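Local coordinates for disease resistance protein RRS1 (Arabidopsis thaliana, PDB 4C6S) that binds W-box DNA and pairs with RPS4 as a plant immune receptor for the bacterial effectors AvrRps4 and PopP2, its TIR domain mediating homo- and heterodimerization, at residues S22-A27 with E133-D138; S71-D76 with D105-E110; E83-R86 with D90-V93; L116-Q121 with Y140-Y145. All blocks are in the same frame, centred on the assembly; numbering follows the deposited sequence.

Interaction 1 (S22-A27 with E133-D138); sequences SHLSEA and EEIVRD. With NA (sodium ion), chain H; NA (sodium ion), chain G.
Glu26 OE1 binds one sodium ion at 2.4 Å and Glu134 OE1 binds another at 2.6 Å, yet both metals lie outside a contact that is wholly apolar: Leu24 and Ala27 meet Ile135 and Val136, with no hydrogen bond across it. Leu24 carries its CG anti to the backbone N (chi1 178°), and this, with chi2 near 57°, brings CD1 to the second helix, 3.8 Å from Ile135 CG2, the two side chains crossing at about a right angle. The same CD1 lies 4.2 Å from Val136 CG2. That methyl, held beside its own backbone N, also meets Ala27 CB at 3.8 Å, and the small alanine marks the point where the backbones come nearest, Ala27 CA to Val136 CA being 7.0 Å. The segment axes approach to 9.8 Å and cross at -39°. In this TIR domain the outer side of the helix pair is a dimer surface: His23 stacks on His23 of the second subunit, and Ser22 OG is hydrogen-bonded to that subunit's Ser129 N. Phe20, Leu28 and Val132 extend the seam along the two helices, and Ile135 also reaches Val96 of strand 92-98, which sets the pair against the sheet.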
loop_
_atom_site.group_PDB
_atom_site.type_symbol
_atom_site.label_atom_id
_atom_site.label_comp_id
_atom_site.label_asym_id
_atom_site.label_seq_id
_atom_site.Cartn_x
_atom_site.Cartn_y
_atom_site.Cartn_z
ATOM N N SER A 22 -1.089 6.689 0.286
ATOM C CA SER A 22 0.234 7.193 0.671
ATOM C C SER A 22 1.266 6.669 -0.338
ATOM O O SER A 22 2.236 7.356 -0.666
ATOM C CB SER A 22 0.601 6.812 2.110
ATOM O OG SER A 22 0.951 5.445 2.229
ATOM N N HIS A 23 1.043 5.462 -0.842
ATOM C CA HIS A 23 1.957 4.906 -1.834
ATOM C C HIS A 23 1.793 5.625 -3.154
ATOM O O HIS A 23 2.777 5.852 -3.864
ATOM C CB HIS A 23 1.731 3.402 -2.027
ATOM C CG HIS A 23 1.892 2.612 -0.772
ATOM N ND1 HIS A 23 3.112 2.399 -0.172
ATOM C CD2 HIS A 23 0.976 1.973 0.002
ATOM C CE1 HIS A 23 2.946 1.662 0.915
ATOM N NE2 HIS A 23 1.654 1.385 1.031
ATOM N N LEU A 24 0.551 5.962 -3.493
ATOM C CA LEU A 24 0.266 6.681 -4.736
ATOM C C LEU A 24 0.906 8.065 -4.705
ATOM O O LEU A 24 1.552 8.479 -5.668
ATOM C CB LEU A 24 -1.252 6.800 -4.969
ATOM C CG LEU A 24 -1.693 7.583 -6.221
ATOM C CD1 LEU A 24 -1.100 6.982 -7.503
ATOM C CD2 LEU A 24 -3.217 7.606 -6.310
ATOM N N SER A 25 0.740 8.776 -3.590
ATOM C CA SER A 25 1.369 10.079 -3.415
ATOM C C SER A 25 2.887 10.007 -3.532
ATOM O O SER A 25 3.518 10.864 -4.182
ATOM C CB SER A 25 0.997 10.665 -2.045
ATOM O OG SER A 25 1.573 11.942 -1.847
ATOM N N GLU A 26 3.484 9.009 -2.885
ATOM C CA GLU A 26 4.940 8.911 -2.897
ATOM C C GLU A 26 5.426 8.547 -4.298
ATOM O O GLU A 26 6.494 8.995 -4.726
ATOM C CB GLU A 26 5.427 7.902 -1.850
ATOM C CG GLU A 26 6.904 7.529 -1.949
ATOM C CD GLU A 26 7.851 8.678 -1.628
ATOM O OE1 GLU A 26 7.395 9.740 -1.139
ATOM O OE2 GLU A 26 9.067 8.507 -1.861
ATOM N N ALA A 27 4.654 7.743 -5.019
ATOM C CA ALA A 27 5.063 7.362 -6.371
ATOM C C ALA A 27 5.000 8.559 -7.323
ATOM O O ALA A 27 5.870 8.736 -8.181
ATOM C CB ALA A 27 4.210 6.199 -6.880
ATOM N N GLU A 133 1.577 2.156 -10.169
ATOM C CA GLU A 133 2.418 2.465 -11.327
ATOM C C GLU A 133 1.564 2.788 -12.544
ATOM O O GLU A 133 1.927 3.645 -13.344
ATOM C CB GLU A 133 3.356 1.305 -11.664
ATOM C CG GLU A 133 4.477 1.097 -10.656
ATOM C CD GLU A 133 5.453 0.008 -11.080
ATOM O OE1 GLU A 133 5.022 -0.966 -11.739
ATOM O OE2 GLU A 133 6.654 0.129 -10.751
ATOM N N GLU A 134 0.429 2.104 -12.683
ATOM C CA GLU A 134 -0.463 2.358 -13.813
ATOM C C GLU A 134 -1.054 3.753 -13.735
ATOM O O GLU A 134 -1.155 4.450 -14.743
ATOM C CB GLU A 134 -1.569 1.297 -13.870
ATOM C CG GLU A 134 -1.014 -0.040 -14.294
ATOM C CD GLU A 134 -2.022 -1.162 -14.233
ATOM O OE1 GLU A 134 -3.059 -1.001 -13.550
ATOM O OE2 GLU A 134 -1.764 -2.206 -14.868
ATOM N N ILE A 135 -1.461 4.155 -12.536
ATOM C CA ILE A 135 -2.041 5.481 -12.365
ATOM C C ILE A 135 -0.975 6.540 -12.645
ATOM O O ILE A 135 -1.235 7.515 -13.359
ATOM C CB ILE A 135 -2.586 5.662 -10.943
ATOM C CG1 ILE A 135 -3.734 4.678 -10.723
ATOM C CG2 ILE A 135 -3.045 7.108 -10.737
ATOM C CD1 ILE A 135 -4.021 4.400 -9.226
ATOM N N VAL A 136 0.219 6.343 -12.091
ATOM C CA VAL A 136 1.334 7.265 -12.320
ATOM C C VAL A 136 1.689 7.388 -13.807
ATOM O O VAL A 136 1.900 8.493 -14.301
ATOM C CB VAL A 136 2.583 6.875 -11.495
ATOM C CG1 VAL A 136 3.803 7.704 -11.913
ATOM C CG2 VAL A 136 2.295 7.067 -10.005
ATOM N N ARG A 137 1.739 6.273 -14.526
ATOM C CA ARG A 137 2.121 6.328 -15.938
ATOM C C ARG A 137 1.098 7.137 -16.730
ATOM O O ARG A 137 1.450 7.936 -17.598
ATOM C CB ARG A 137 2.249 4.924 -16.523
ATOM C CG ARG A 137 2.431 4.880 -18.024
ATOM C CD ARG A 137 2.715 3.454 -18.473
ATOM N NE ARG A 137 1.636 2.579 -18.041
ATOM C CZ ARG A 137 1.798 1.338 -17.592
ATOM N NH1 ARG A 137 3.013 0.791 -17.528
ATOM N NH2 ARG A 137 0.736 0.639 -17.214
ATOM N N ASP A 138 -0.172 6.933 -16.411
ATOM C CA ASP A 138 -1.263 7.643 -17.070
ATOM C C ASP A 138 -1.155 9.143 -16.802
ATOM O O ASP A 138 -1.174 9.946 -17.744
ATOM C CB ASP A 138 -2.601 7.080 -16.554
ATOM C CG ASP A 138 -3.823 7.750 -17.176
ATOM O OD1 ASP A 138 -3.690 8.522 -18.149
ATOM O OD2 ASP A 138 -4.945 7.482 -16.689
HETATM NA NA NA H . 5.549 11.057 -0.342
HETATM NA NA NA G . -4.804 0.709 -14.372
#

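Interaction 2 (S71-D76 with D105-E110); sequences SEVWLD and DQWLSE
Trp74 turns its ring away from the backbone N (chi1 -178°) while Glu110 is extended at chi1 but bent at chi2 (76°), and these torsions bring the carboxylate up to the base of the indole. Glu110 OE2 lies 3.2 Å from Trp74 CB and 3.3 Å from Trp74 CG, approaching the ring obliquely with the two planes 40° apart. This is a van der Waals contact; the charge of OE2 is answered by a salt bridge to Arg114, whose side chain also touches Trp74. Trp107 presents the far end of its six-membered ring, CH2 standing 3.8 Å from Val73 CG1, which lies at the ring edge and in its plane. Trp107 CZ3 and Trp74 CE3 are 4.3 Å apart, each at the other's edge, so the two rings do not stack. In the flavodoxin-like TIR fold, helices 74-82 and 104-113 follow consecutive parallel strands, 59-65 and 92-98, and the contact joins the entry to the first helix with the middle of the second. On the sheet, Trp107 touches Leu64 and Leu97, and Trp74 touches Met62. Trp107 NE1, on the five-membered ring, is hydrogen-bonded to Cys68 O.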
loop_
_atom_site.group_PDB
_atom_site.type_symbol
_atom_site.label_atom_id
_atom_site.label_comp_id
_atom_site.label_asym_id
_atom_site.label_seq_id
_atom_site.Cartn_x
_atom_site.Cartn_y
_atom_site.Cartn_z
ATOM N N SER A 71 -24.294 4.938 -4.587
ATOM C CA SER A 71 -25.464 5.735 -4.257
ATOM C C SER A 71 -25.384 6.310 -2.848
ATOM O O SER A 71 -26.150 7.206 -2.505
ATOM C CB SER A 71 -26.743 4.906 -4.395
ATOM O OG SER A 71 -26.879 4.040 -3.286
ATOM N N GLU A 72 -24.470 5.787 -2.033
ATOM C CA GLU A 72 -24.287 6.285 -0.669
ATOM C C GLU A 72 -22.978 7.050 -0.523
ATOM O O GLU A 72 -22.661 7.551 0.558
ATOM C CB GLU A 72 -24.268 5.134 0.330
ATOM C CG GLU A 72 -25.473 4.236 0.306
ATOM C CD GLU A 72 -25.408 3.202 1.403
ATOM O OE1 GLU A 72 -24.736 2.165 1.206
ATOM O OE2 GLU A 72 -26.014 3.437 2.470
ATOM N N VAL A 73 -22.216 7.120 -1.606
ATOM C CA VAL A 73 -20.884 7.715 -1.566
ATOM C C VAL A 73 -20.769 8.980 -2.412
ATOM O O VAL A 73 -20.229 9.990 -1.955
ATOM C CB VAL A 73 -19.817 6.705 -2.043
ATOM C CG1 VAL A 73 -18.471 7.387 -2.227
ATOM C CG2 VAL A 73 -19.713 5.553 -1.053
ATOM N N TRP A 74 -21.259 8.930 -3.648
ATOM C CA TRP A 74 -20.935 9.998 -4.594
ATOM C C TRP A 74 -21.434 11.375 -4.160
ATOM O O TRP A 74 -20.635 12.265 -3.867
ATOM C CB TRP A 74 -21.441 9.707 -6.018
ATOM C CG TRP A 74 -21.024 10.839 -6.915
ATOM C CD1 TRP A 74 -21.744 11.973 -7.221
ATOM C CD2 TRP A 74 -19.751 10.994 -7.548
ATOM N NE1 TRP A 74 -20.996 12.802 -8.029
ATOM C CE2 TRP A 74 -19.769 12.226 -8.241
ATOM C CE3 TRP A 74 -18.603 10.202 -7.610
ATOM C CZ2 TRP A 74 -18.677 12.678 -8.989
ATOM C CZ3 TRP A 74 -17.530 10.646 -8.352
ATOM C CH2 TRP A 74 -17.571 11.875 -9.030
ATOM N N LEU A 75 -22.751 11.556 -4.143
ATOM C CA LEU A 75 -23.324 12.861 -3.809
ATOM C C LEU A 75 -22.855 13.321 -2.434
ATOM O O LEU A 75 -22.620 14.513 -2.199
ATOM C CB LEU A 75 -24.852 12.797 -3.834
ATOM C CG LEU A 75 -25.530 12.644 -5.198
ATOM C CD1 LEU A 75 -27.029 12.484 -5.028
ATOM C CD2 LEU A 75 -25.230 13.839 -6.068
ATOM N N ASP A 76 -22.711 12.359 -1.529
ATOM C CA ASP A 76 -22.371 12.651 -0.147
ATOM C C ASP A 76 -20.933 13.152 0.014
ATOM O O ASP A 76 -20.671 14.049 0.819
ATOM C CB ASP A 76 -22.586 11.405 0.709
ATOM C CG ASP A 76 -22.359 11.666 2.179
ATOM O OD1 ASP A 76 -22.731 12.761 2.657
ATOM O OD2 ASP A 76 -21.803 10.775 2.856
ATOM N N ASP A 105 -19.696 -2.995 -11.608
ATOM C CA ASP A 105 -20.717 -2.541 -12.556
ATOM C C ASP A 105 -21.456 -1.301 -12.056
ATOM O O ASP A 105 -21.765 -0.392 -12.834
ATOM C CB ASP A 105 -21.723 -3.652 -12.836
ATOM C CG ASP A 105 -21.104 -4.831 -13.552
ATOM O OD1 ASP A 105 -20.044 -4.641 -14.185
ATOM O OD2 ASP A 105 -21.686 -5.936 -13.484
ATOM N N GLN A 106 -21.747 -1.275 -10.759
ATOM C CA GLN A 106 -22.389 -0.112 -10.146
ATOM C C GLN A 106 -21.548 1.151 -10.256
ATOM O O GLN A 106 -22.064 2.231 -10.570
ATOM C CB GLN A 106 -22.730 -0.406 -8.677
ATOM C CG GLN A 106 -23.757 -1.515 -8.483
ATOM C CD GLN A 106 -23.146 -2.882 -8.223
ATOM O OE1 GLN A 106 -22.076 -3.219 -8.741
ATOM N NE2 GLN A 106 -23.829 -3.680 -7.413
ATOM N N TRP A 107 -20.252 1.031 -9.996
ATOM C CA TRP A 107 -19.370 2.188 -10.084
ATOM C C TRP A 107 -19.129 2.623 -11.522
ATOM O O TRP A 107 -19.028 3.809 -11.798
ATOM C CB TRP A 107 -18.037 1.921 -9.377
ATOM C CG TRP A 107 -18.098 2.284 -7.934
ATOM C CD1 TRP A 107 -18.194 1.435 -6.867
ATOM C CD2 TRP A 107 -18.135 3.610 -7.397
ATOM N NE1 TRP A 107 -18.267 2.153 -5.697
ATOM C CE2 TRP A 107 -18.228 3.493 -5.995
ATOM C CE3 TRP A 107 -18.080 4.885 -7.966
ATOM C CZ2 TRP A 107 -18.263 4.608 -5.150
ATOM C CZ3 TRP A 107 -18.115 5.990 -7.128
ATOM C CH2 TRP A 107 -18.209 5.843 -5.738
ATOM N N LEU A 108 -19.052 1.677 -12.448
ATOM C CA LEU A 108 -18.849 2.068 -13.847
ATOM C C LEU A 108 -20.066 2.857 -14.350
ATOM O O LEU A 108 -19.921 3.852 -15.076
ATOM C CB LEU A 108 -18.583 0.846 -14.724
ATOM C CG LEU A 108 -17.240 0.181 -14.431
ATOM C CD1 LEU A 108 -17.039 -1.017 -15.343
ATOM C CD2 LEU A 108 -16.117 1.179 -14.611
ATOM N N SER A 109 -21.253 2.429 -13.929
ATOM C CA SER A 109 -22.492 3.136 -14.262
ATOM C C SER A 109 -22.457 4.539 -13.669
ATOM O O SER A 109 -22.751 5.532 -14.350
ATOM C CB SER A 109 -23.699 2.372 -13.720
ATOM O OG SER A 109 -24.901 3.077 -13.989
ATOM N N GLU A 110 -22.097 4.610 -12.393
ATOM C CA GLU A 110 -22.008 5.883 -11.693
ATOM C C GLU A 110 -21.059 6.829 -12.417
ATOM O O GLU A 110 -21.419 7.971 -12.712
ATOM C CB GLU A 110 -21.551 5.663 -10.251
ATOM C CG GLU A 110 -21.428 6.955 -9.423
ATOM C CD GLU A 110 -22.765 7.526 -8.977
ATOM O OE1 GLU A 110 -23.754 6.766 -8.873
ATOM O OE2 GLU A 110 -22.824 8.746 -8.708
#

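Interaction 3 (E83-R86 with D90-V93); sequences ECQR and DQAV
Gln85 reaches across to Gln91 and Val93 along its whole length. Its CB lies 3.4 Å from Gln91 OE1, and CG sits at a similar distance, 3.5 Å, from the same oxygen. With CG anti to the backbone N (chi1 -174°) and the chain extended beyond it, the amide is carried past the Gln91 side chain to the Gln91 backbone. There CD packs on a methyl, 3.7 Å from Val93 CG2, and OE1 faces that methyl more loosely. At the tip NE2 donates to Gln91 O at 3.0 Å. The N-H...O angle of 166° shows a nearly straight bond, and the C=O...N angle of 162° shows that the donor meets the carbonyl almost head-on; the acceptor also lies close to the plane of the Gln85 amide. The Gln91 amide, nearly parallel to that of Gln85, has OE1 against 83-86, 3.3 Å from Gln85 CA, while its NE2 bonds to Ile54 O and Ala57 O. Topologically this is the alpha-to-beta turn of a beta-alpha-beta unit, between helix 74-82 and strand 92-98, just where Ala92 begins pairing with Gly58 and Ser60. The chemistry implies a direction for both amides: one donates to a main-chain carbonyl within the turn, the other to two carbonyls near the end of helix 51-56, and the carbonyl of Gln91 is satisfied by a side chain where strand pairing has only begun.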
loop_
_atom_site.group_PDB
_atom_site.type_symbol
_atom_site.label_atom_id
_atom_site.label_comp_id
_atom_site.label_asym_id
_atom_site.label_seq_id
_atom_site.Cartn_x
_atom_site.Cartn_y
_atom_site.Cartn_z
ATOM N N GLU A 83 -17.000 19.080 -8.595
ATOM C CA GLU A 83 -17.519 20.407 -8.878
ATOM C C GLU A 83 -16.386 21.415 -8.907
ATOM O O GLU A 83 -16.498 22.462 -9.542
ATOM C CB GLU A 83 -18.613 20.795 -7.884
ATOM C CG GLU A 83 -19.928 20.067 -8.156
ATOM C CD GLU A 83 -21.043 20.462 -7.209
ATOM O OE1 GLU A 83 -20.753 21.130 -6.191
ATOM O OE2 GLU A 83 -22.211 20.102 -7.485
ATOM N N CYS A 84 -15.275 21.077 -8.256
ATOM C CA CYS A 84 -14.094 21.937 -8.289
ATOM C C CYS A 84 -13.429 21.963 -9.664
ATOM O O CYS A 84 -12.596 22.831 -9.934
ATOM C CB CYS A 84 -13.066 21.490 -7.253
ATOM S SG CYS A 84 -13.504 21.808 -5.540
ATOM N N GLN A 85 -13.782 21.011 -10.527
ATOM C CA GLN A 85 -13.171 20.946 -11.849
ATOM C C GLN A 85 -13.518 22.144 -12.721
ATOM O O GLN A 85 -12.681 22.618 -13.483
ATOM C CB GLN A 85 -13.555 19.670 -12.597
ATOM C CG GLN A 85 -12.789 19.530 -13.916
ATOM C CD GLN A 85 -13.445 18.590 -14.905
ATOM O OE1 GLN A 85 -14.604 18.207 -14.747
ATOM N NE2 GLN A 85 -12.702 18.217 -15.943
ATOM N N ARG A 86 -14.747 22.635 -12.628
ATOM C CA ARG A 86 -15.144 23.714 -13.528
ATOM C C ARG A 86 -14.492 25.065 -13.219
ATOM O O ARG A 86 -14.542 25.973 -14.044
ATOM C CB ARG A 86 -16.666 23.824 -13.670
ATOM C CG ARG A 86 -17.476 23.485 -12.437
ATOM C CD ARG A 86 -18.790 24.238 -12.510
ATOM N NE ARG A 86 -18.549 25.622 -12.914
ATOM C CZ ARG A 86 -19.493 26.544 -13.068
ATOM N NH1 ARG A 86 -20.765 26.244 -12.854
ATOM N NH2 ARG A 86 -19.161 27.771 -13.438
ATOM N N ASP A 90 -9.023 23.272 -17.629
ATOM C CA ASP A 90 -7.747 22.686 -18.027
ATOM C C ASP A 90 -7.455 21.475 -17.142
ATOM O O ASP A 90 -6.491 20.737 -17.363
ATOM C CB ASP A 90 -6.615 23.700 -17.874
ATOM C CG ASP A 90 -6.440 24.574 -19.096
ATOM O OD1 ASP A 90 -6.500 24.047 -20.228
ATOM O OD2 ASP A 90 -6.234 25.791 -18.916
ATOM N N GLN A 91 -8.288 21.277 -16.128
ATOM C CA GLN A 91 -8.052 20.201 -15.177
ATOM C C GLN A 91 -8.622 18.886 -15.661
ATOM O O GLN A 91 -9.803 18.796 -15.994
ATOM C CB GLN A 91 -8.644 20.538 -13.808
ATOM C CG GLN A 91 -8.687 19.360 -12.853
ATOM C CD GLN A 91 -9.380 19.696 -11.549
ATOM O OE1 GLN A 91 -10.470 19.201 -11.262
ATOM N NE2 GLN A 91 -8.745 20.535 -10.749
ATOM N N ALA A 92 -7.775 17.864 -15.689
ATOM C CA ALA A 92 -8.217 16.513 -16.015
ATOM C C ALA A 92 -8.648 15.780 -14.760
ATOM O O ALA A 92 -8.114 16.019 -13.676
ATOM C CB ALA A 92 -7.108 15.747 -16.685
ATOM N N VAL A 93 -9.586 14.853 -14.916
ATOM C CA VAL A 93 -10.036 14.037 -13.805
ATOM C C VAL A 93 -9.741 12.557 -14.074
ATOM O O VAL A 93 -10.112 12.009 -15.113
ATOM C CB VAL A 93 -11.538 14.241 -13.517
ATOM C CG1 VAL A 93 -11.971 13.361 -12.353
ATOM C CG2 VAL A 93 -11.824 15.713 -13.221
#

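Interaction 4 (L116-Q121 with Y140-Y145); sequences LSRIHQ and YETHFY. With NA (sodium ion), chain G; SO4 (sulfate ion), chain F.
Arg118 NH1 donates to His143 NE2 at 3.0 Å, a bond that joins the approach to edge strand 119-121 of the flavodoxin-like TIR sheet to the C-terminal part of helix 128-143. At 176° it is almost perfectly straight, and it lies in the guanidinium plane and near the ring plane, although the two planes are turned 33° apart. Its direction is consistent with an unprotonated NE2. A bend at chi3 (61°) turns the guanidinium toward the neighbouring pair Thr142 and His143. Arg118 NH2 and Thr142 OG1 are 3.3 Å apart, but the angle is too poor for a hydrogen bond; OG1 bonds to Asp138 O instead. Thr142 CG2 lies 3.6 Å from Arg118 NH2 and above the rim of one face of the His143 ring. In the second shell both carboxylate oxygens of Asp138 reach back to 116-121: OD1 forms a salt bridge with Arg118 NH2, and OD2 is hydrogen-bonded to His120 NE2. His120 ND1 binds a sodium ion at 2.7 Å in the ring plane, and Glu134 OE1 binds the same ion. A sulfate, probably from the crystallisation liquor, adds O1 to the sodium at 2.7 Å, and this O1 accepts a bond from Gln121 N at 2.8 Å.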
loop_
_atom_site.group_PDB
_atom_site.type_symbol
_atom_site.label_atom_id
_atom_site.label_comp_id
_atom_site.label_asym_id
_atom_site.label_seq_id
_atom_site.Cartn_x
_atom_site.Cartn_y
_atom_site.Cartn_z
ATOM N N LEU A 116 -17.448 10.680 -16.561
ATOM C CA LEU A 116 -16.037 10.361 -16.328
ATOM C C LEU A 116 -15.659 9.051 -17.021
ATOM O O LEU A 116 -16.338 8.039 -16.854
ATOM C CB LEU A 116 -15.744 10.288 -14.824
ATOM C CG LEU A 116 -16.061 11.573 -14.048
ATOM C CD1 LEU A 116 -15.976 11.333 -12.556
ATOM C CD2 LEU A 116 -15.113 12.674 -14.447
ATOM N N SER A 117 -14.575 9.070 -17.793
ATOM C CA SER A 117 -14.224 7.919 -18.620
ATOM C C SER A 117 -12.803 7.431 -18.392
ATOM O O SER A 117 -12.421 6.365 -18.885
ATOM C CB SER A 117 -14.411 8.266 -20.093
ATOM O OG SER A 117 -13.667 9.428 -20.414
ATOM N N ARG A 118 -12.008 8.213 -17.663
ATOM C CA ARG A 118 -10.634 7.809 -17.358
ATOM C C ARG A 118 -10.612 7.092 -16.019
ATOM O O ARG A 118 -10.710 7.721 -14.960
ATOM C CB ARG A 118 -9.702 9.019 -17.347
ATOM C CG ARG A 118 -9.640 9.714 -18.693
ATOM C CD ARG A 118 -8.654 10.861 -18.671
ATOM N NE ARG A 118 -7.297 10.413 -18.376
ATOM C CZ ARG A 118 -6.280 11.242 -18.171
ATOM N NH1 ARG A 118 -6.482 12.552 -18.225
ATOM N NH2 ARG A 118 -5.069 10.768 -17.910
ATOM N N ILE A 119 -10.507 5.767 -16.082
ATOM C CA ILE A 119 -10.794 4.923 -14.939
ATOM C C ILE A 119 -9.716 3.843 -14.780
ATOM O O ILE A 119 -9.363 3.143 -15.741
ATOM C CB ILE A 119 -12.185 4.252 -15.106
ATOM C CG1 ILE A 119 -13.282 5.304 -15.299
ATOM C CG2 ILE A 119 -12.507 3.351 -13.923
ATOM C CD1 ILE A 119 -14.642 4.699 -15.623
ATOM N N HIS A 120 -9.169 3.743 -13.570
ATOM C CA HIS A 120 -8.279 2.649 -13.186
ATOM C C HIS A 120 -9.022 1.845 -12.126
ATOM O O HIS A 120 -9.817 2.407 -11.373
ATOM C CB HIS A 120 -6.977 3.217 -12.608
ATOM C CG HIS A 120 -6.173 3.987 -13.607
ATOM N ND1 HIS A 120 -5.189 3.402 -14.370
ATOM C CD2 HIS A 120 -6.226 5.287 -13.985
ATOM C CE1 HIS A 120 -4.664 4.310 -15.180
ATOM N NE2 HIS A 120 -5.278 5.460 -14.969
ATOM N N GLN A 121 -8.795 0.533 -12.071
ATOM C CA GLN A 121 -9.521 -0.309 -11.110
ATOM C C GLN A 121 -8.634 -1.357 -10.453
ATOM O O GLN A 121 -7.751 -1.936 -11.095
ATOM C CB GLN A 121 -10.658 -1.081 -11.807
ATOM C CG GLN A 121 -11.481 -0.317 -12.812
ATOM C CD GLN A 121 -12.315 -1.258 -13.667
ATOM O OE1 GLN A 121 -12.791 -2.291 -13.188
ATOM N NE2 GLN A 121 -12.467 -0.921 -14.945
ATOM N N TYR A 140 1.409 10.874 -15.681
ATOM C CA TYR A 140 2.683 11.384 -16.195
ATOM C C TYR A 140 2.672 11.628 -17.691
ATOM O O TYR A 140 3.001 12.716 -18.148
ATOM C CB TYR A 140 3.800 10.394 -15.860
ATOM C CG TYR A 140 5.147 10.760 -16.446
ATOM C CD1 TYR A 140 5.825 11.886 -16.015
ATOM C CD2 TYR A 140 5.741 9.965 -17.417
ATOM C CE1 TYR A 140 7.063 12.219 -16.543
ATOM C CE2 TYR A 140 6.979 10.286 -17.949
ATOM C CZ TYR A 140 7.631 11.420 -17.504
ATOM O OH TYR A 140 8.860 11.755 -18.015
ATOM N N GLU A 141 2.302 10.605 -18.457
ATOM C CA GLU A 141 2.403 10.695 -19.903
ATOM C C GLU A 141 1.335 11.615 -20.474
ATOM O O GLU A 141 1.528 12.228 -21.512
ATOM C CB GLU A 141 2.353 9.304 -20.534
ATOM C CG GLU A 141 3.588 8.482 -20.186
ATOM C CD GLU A 141 3.757 7.254 -21.048
ATOM O OE1 GLU A 141 3.191 7.211 -22.160
ATOM O OE2 GLU A 141 4.468 6.327 -20.608
ATOM N N THR A 142 0.209 11.723 -19.776
ATOM C CA THR A 142 -0.873 12.556 -20.273
ATOM C C THR A 142 -0.631 14.042 -19.998
ATOM O O THR A 142 -1.033 14.888 -20.784
ATOM C CB THR A 142 -2.232 12.115 -19.683
ATOM O OG1 THR A 142 -2.397 10.704 -19.881
ATOM C CG2 THR A 142 -3.374 12.843 -20.359
ATOM N N HIS A 143 0.040 14.365 -18.896
ATOM C CA HIS A 143 0.051 15.756 -18.425
ATOM C C HIS A 143 1.403 16.346 -18.051
ATOM O O HIS A 143 1.528 17.569 -17.920
ATOM C CB HIS A 143 -0.904 15.896 -17.233
ATOM C CG HIS A 143 -2.311 15.511 -17.555
ATOM N ND1 HIS A 143 -3.107 16.257 -18.393
ATOM C CD2 HIS A 143 -3.054 14.441 -17.175
ATOM C CE1 HIS A 143 -4.289 15.671 -18.511
ATOM N NE2 HIS A 143 -4.281 14.571 -17.775
ATOM N N PHE A 144 2.407 15.497 -17.887
ATOM C CA PHE A 144 3.700 15.950 -17.385
ATOM C C PHE A 144 4.846 15.500 -18.268
ATOM O O PHE A 144 6.017 15.560 -17.883
ATOM C CB PHE A 144 3.908 15.452 -15.956
ATOM C CG PHE A 144 2.959 16.058 -14.968
ATOM C CD1 PHE A 144 3.265 17.267 -14.356
ATOM C CD2 PHE A 144 1.755 15.440 -14.667
ATOM C CE1 PHE A 144 2.396 17.839 -13.456
ATOM C CE2 PHE A 144 0.876 16.008 -13.762
ATOM C CZ PHE A 144 1.197 17.211 -13.156
ATOM N N TYR A 145 4.491 15.059 -19.466
ATOM C CA TYR A 145 5.455 14.586 -20.436
ATOM C C TYR A 145 4.924 15.033 -21.778
ATOM O O TYR A 145 3.723 14.925 -22.035
ATOM C CB TYR A 145 5.535 13.061 -20.383
ATOM C CG TYR A 145 6.546 12.472 -21.333
ATOM C CD1 TYR A 145 7.885 12.377 -20.978
ATOM C CD2 TYR A 145 6.164 11.996 -22.574
ATOM C CE1 TYR A 145 8.815 11.837 -21.840
ATOM C CE2 TYR A 145 7.086 11.457 -23.448
ATOM C CZ TYR A 145 8.410 11.377 -23.072
ATOM O OH TYR A 145 9.328 10.839 -23.935
HETATM NA NA NA G . -4.804 0.709 -14.372
HETATM S S SO4 F . -7.613 -1.319 -15.313
HETATM O O1 SO4 F . -7.247 -0.459 -14.189
HETATM O O2 SO4 F . -6.821 -0.962 -16.488
HETATM O O3 SO4 F . -9.029 -1.121 -15.609
HETATM O O4 SO4 F . -7.354 -2.717 -14.969
#

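Overall arrangement
From the N terminus, helix 20-30 opens interaction 1, which closes only at helix 128-143 and so encloses interactions 2 and 3. Interaction 2 joins 71-76 to 105-110 on the other side of the chain's centre, about 23 Å from interaction 1 between centres. Within its loop, interaction 3 spans the short turn leading into strand 92-98. Interaction 4 opens after interaction 2 has closed and crosses interaction 1, since 133-138 falls between its segments; the two share helix 128-143 and a sodium ion. Interaction 4 also meets interaction 2 through Leu116 on Trp74 and Ile119 on Leu108, and interaction 3 at Ala92, tying edge strand 119-121 to helices 104-113 and 128-143 and to strand 92-98.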